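Local coordinates for Tat pathway signal sequence domain protein (Parabacteroides merdae, PDB 4Q9A) that probably hydrolyses ester bonds as a lipase or acylhydrolase of the GDSL-like family within the SGNH hydrolase clan, at residues L127-K132 against K175-F180. Sequence-based numbering, arbitrary orientation.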
ATOM      1  N   LEU A 127      26.664  13.974  -4.885  1.00 51.88           N
ATOM      2  CA  LEU A 127      25.692  13.179  -5.641  1.00 49.90           C
ATOM      3  C   LEU A 127      26.255  12.817  -7.023  1.00 53.37           C
ATOM      4  O   LEU A 127      26.146  11.660  -7.438  1.00 53.29           O
ATOM      5  CB  LEU A 127      24.345  13.916  -5.750  1.00 49.15           C
ATOM      6  CG  LEU A 127      23.060  13.081  -6.039  1.00 50.99           C
ATOM      7  CD1 LEU A 127      23.046  11.722  -5.319  1.00 48.74           C
ATOM      8  CD2 LEU A 127      21.826  13.861  -5.662  1.00 50.60           C
ATOM      9  N   ARG A 128      26.947  13.785  -7.668  1.00 49.03           N
ATOM     10  CA  ARG A 128      27.600  13.580  -8.954  1.00 49.18           C
ATOM     11  C   ARG A 128      28.575  12.413  -8.806  1.00 55.39           C
ATOM     12  O   ARG A 128      28.514  11.445  -9.572  1.00 54.70           O
ATOM     13  CB  ARG A 128      28.317  14.864  -9.435  1.00 46.11           C
ATOM     14  CG  ARG A 128      28.957  14.686 -10.817  1.00 51.62           C
ATOM     15  CD  ARG A 128      29.411  15.977 -11.484  1.00 59.79           C
ATOM     16  NE  ARG A 128      28.305  16.922 -11.667  1.00 62.37           N
ATOM     17  CZ  ARG A 128      28.223  18.110 -11.069  1.00 71.13           C
ATOM     18  NH1 ARG A 128      29.214  18.539 -10.285  1.00 49.29           N
ATOM     19  NH2 ARG A 128      27.165  18.889 -11.267  1.00 51.99           N
ATOM     20  N   ALA A 129      29.413  12.489  -7.750  1.00 53.20           N
ATOM     21  CA  ALA A 129      30.430  11.510  -7.396  1.00 53.08           C
ATOM     22  C   ALA A 129      29.803  10.143  -7.145  1.00 56.01           C
ATOM     23  O   ALA A 129      30.317   9.154  -7.685  1.00 55.78           O
ATOM     24  CB  ALA A 129      31.205  11.980  -6.179  1.00 54.36           C
ATOM     25  N   LEU A 130      28.679  10.094  -6.374  1.00 51.42           N
ATOM     26  CA  LEU A 130      27.940   8.856  -6.069  1.00 50.43           C
ATOM     27  C   LEU A 130      27.336   8.210  -7.332  1.00 55.30           C
ATOM     28  O   LEU A 130      27.359   6.985  -7.468  1.00 53.94           O
ATOM     29  CB  LEU A 130      26.826   9.102  -5.036  1.00 49.31           C
ATOM     30  CG  LEU A 130      26.154   7.843  -4.422  1.00 52.79           C
ATOM     31  CD1 LEU A 130      27.147   6.962  -3.722  1.00 53.01           C
ATOM     32  CD2 LEU A 130      25.065   8.219  -3.430  1.00 54.64           C
ATOM     33  N   LEU A 131      26.815   9.039  -8.253  1.00 52.52           N
ATOM     34  CA  LEU A 131      26.217   8.578  -9.504  1.00 51.00           C
ATOM     35  C   LEU A 131      27.301   8.116 -10.488  1.00 54.32           C
ATOM     36  O   LEU A 131      27.088   7.123 -11.188  1.00 54.00           O
ATOM     37  CB  LEU A 131      25.336   9.681 -10.117  1.00 50.85           C
ATOM     38  CG  LEU A 131      24.037   9.963  -9.348  1.00 54.80           C
ATOM     39  CD1 LEU A 131      23.465  11.352  -9.693  1.00 55.36           C
ATOM     40  CD2 LEU A 131      23.005   8.819  -9.524  1.00 55.16           C
ATOM     41  N   LYS A 132      28.460   8.812 -10.523  1.00 50.26           N
ATOM     42  CA  LYS A 132      29.572   8.454 -11.408  1.00 51.45           C
ATOM     43  C   LYS A 132      30.084   7.069 -11.032  1.00 57.80           C
ATOM     44  O   LYS A 132      30.217   6.209 -11.897  1.00 57.74           O
ATOM     45  CB  LYS A 132      30.706   9.508 -11.340  1.00 53.98           C
ATOM     46  CG  LYS A 132      31.838   9.286 -12.339  1.00 50.39           C
ATOM     47  CD  LYS A 132      32.843  10.432 -12.343  1.00 55.38           C
ATOM     48  CE  LYS A 132      34.194  10.033 -12.897  1.00 59.01           C
ATOM     49  NZ  LYS A 132      35.038   9.363 -11.868  1.00 63.26           N
ATOM     50  N   LYS A 175      19.277  18.506 -12.490  1.00 48.86           N
ATOM     51  CA  LYS A 175      20.473  18.725 -13.326  1.00 49.70           C
ATOM     52  C   LYS A 175      21.281  17.426 -13.471  1.00 55.20           C
ATOM     53  O   LYS A 175      21.767  17.113 -14.567  1.00 55.16           O
ATOM     54  CB  LYS A 175      21.347  19.833 -12.701  1.00 51.36           C
ATOM     55  CG  LYS A 175      22.621  20.201 -13.462  1.00 47.21           C
ATOM     56  CD  LYS A 175      23.458  21.200 -12.648  1.00 58.80           C
ATOM     57  CE  LYS A 175      24.761  21.594 -13.302  1.00 69.12           C
ATOM     58  NZ  LYS A 175      25.546  22.521 -12.440  1.00 75.07           N
ATOM     59  N   LEU A 176      21.374  16.664 -12.365  1.00 50.77           N
ATOM     60  CA  LEU A 176      22.131  15.437 -12.327  1.00 50.58           C
ATOM     61  C   LEU A 176      21.381  14.306 -13.001  1.00 55.85           C
ATOM     62  O   LEU A 176      22.020  13.471 -13.649  1.00 55.38           O
ATOM     63  CB  LEU A 176      22.520  15.097 -10.893  1.00 49.69           C
ATOM     64  CG  LEU A 176      23.593  16.028 -10.313  1.00 54.98           C
ATOM     65  CD1 LEU A 176      23.619  15.958  -8.816  1.00 53.84           C
ATOM     66  CD2 LEU A 176      24.997  15.753 -10.930  1.00 57.22           C
ATOM     67  N   SER A 177      20.034  14.296 -12.911  1.00 53.97           N
ATOM     68  CA  SER A 177      19.227  13.281 -13.608  1.00 53.58           C
ATOM     69  C   SER A 177      19.444  13.436 -15.127  1.00 60.69           C
ATOM     70  O   SER A 177      19.489  12.438 -15.841  1.00 60.78           O
ATOM     71  CB  SER A 177      17.747  13.382 -13.239  1.00 53.64           C
ATOM     72  OG  SER A 177      17.086  14.389 -13.983  1.00 63.73           O
ATOM     73  N   GLU A 178      19.640  14.690 -15.589  1.00 58.65           N
ATOM     74  CA  GLU A 178      19.891  15.016 -16.990  1.00 61.08           C
ATOM     75  C   GLU A 178      21.301  14.550 -17.385  1.00 67.57           C
ATOM     76  O   GLU A 178      21.443  13.846 -18.392  1.00 69.68           O
ATOM     77  CB  GLU A 178      19.716  16.528 -17.260  1.00 63.88           C
ATOM     78  CG  GLU A 178      18.278  17.031 -17.202  1.00 75.80           C
ATOM     79  CD  GLU A 178      18.058  18.479 -16.781  1.00112.22           C
ATOM     80  OE1 GLU A 178      19.036  19.262 -16.734  1.00116.75           O
ATOM     81  OE2 GLU A 178      16.889  18.835 -16.507  1.00111.26           O
ATOM     82  N   GLU A 179      22.329  14.912 -16.570  1.00 62.11           N
ATOM     83  CA  GLU A 179      23.748  14.579 -16.772  1.00 60.95           C
ATOM     84  C   GLU A 179      23.979  13.094 -16.959  1.00 63.36           C
ATOM     85  O   GLU A 179      24.717  12.703 -17.867  1.00 64.96           O
ATOM     86  CB  GLU A 179      24.598  15.054 -15.582  1.00 61.90           C
ATOM     87  CG  GLU A 179      24.860  16.552 -15.533  1.00 69.85           C
ATOM     88  CD  GLU A 179      25.834  17.011 -14.463  1.00 81.18           C
ATOM     89  OE1 GLU A 179      26.610  16.164 -13.958  1.00 60.29           O
ATOM     90  OE2 GLU A 179      25.878  18.234 -14.189  1.00 73.19           O
ATOM     91  N   PHE A 180      23.390  12.272 -16.083  1.00 57.32           N
ATOM     92  CA  PHE A 180      23.559  10.823 -16.103  1.00 55.86           C
ATOM     93  C   PHE A 180      22.432  10.146 -16.898  1.00 59.65           C
ATOM     94  O   PHE A 180      22.442   8.925 -17.037  1.00 59.47           O
ATOM     95  CB  PHE A 180      23.641  10.283 -14.657  1.00 56.26           C
ATOM     96  CG  PHE A 180      24.864  10.783 -13.927  1.00 58.70           C
ATOM     97  CD1 PHE A 180      24.834  11.990 -13.233  1.00 62.41           C
ATOM     98  CD2 PHE A 180      26.069  10.089 -13.999  1.00 61.36           C
ATOM     99  CE1 PHE A 180      25.984  12.486 -12.604  1.00 64.28           C
ATOM    100  CE2 PHE A 180      27.219  10.585 -13.373  1.00 65.01           C
ATOM    101  CZ  PHE A 180      27.168  11.778 -12.671  1.00 63.59           C
TER
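Arg128, Leu131, Leu176, Glu179 and Phe180 carry a contact between two helices packed on one side of the central parallel sheet of an SGNH-type alpha/beta fold, apolar toward the sheet and bridged by a salt bridge on the more exposed side. The segments 127-132 and 175-179 run in nearly the same direction, with axes crossing at -28° and approaching to 10.7 Å, a separation wide enough for side chains to fill the gap. The apolar part centres on the Phe180 ring. Leu131 CB sits over one face, 3.6 Å from the centroid of the Phe180 ring and almost on its normal, which qualifies as a CH-pi contact. Arg128 CG meets the edge of the same ring, 3.9 Å from Phe180 CZ. Leu176 spreads its two methyls: CD1 packs against Leu127 CB at 3.8 Å, while CD2 meets Arg128 CB and lies 3.6 Å from Arg128 NE, the two side chains crossing at about a right angle.

Arg128 extends with CG anti to its own N (chi1 -177°), then bends at chi3, bringing the guanidinium side-on to Glu179. Arg128 NE donates to the syn lone pair of Glu179 OE1 at 2.9 Å, close to the guanidinium plane; the second bond, Arg128 NH2 to Glu179 OE2 at 3.3 Å, is longer, bent and tilted out of both planes. Guanidinium and carboxylate are nearly coplanar, 20° apart, consistent with side-on pairing. Lys175 NZ approaches Arg128 NH2, but Glu124 forms salt bridges with both, probably offsetting their like charges.

Leu131 rests on Ile143 and Ser177 on Leu145, so helices 120-137 and 167-179 both touch strand 142-146; Leu127 also reaches Val80 of flanking helix 80-84.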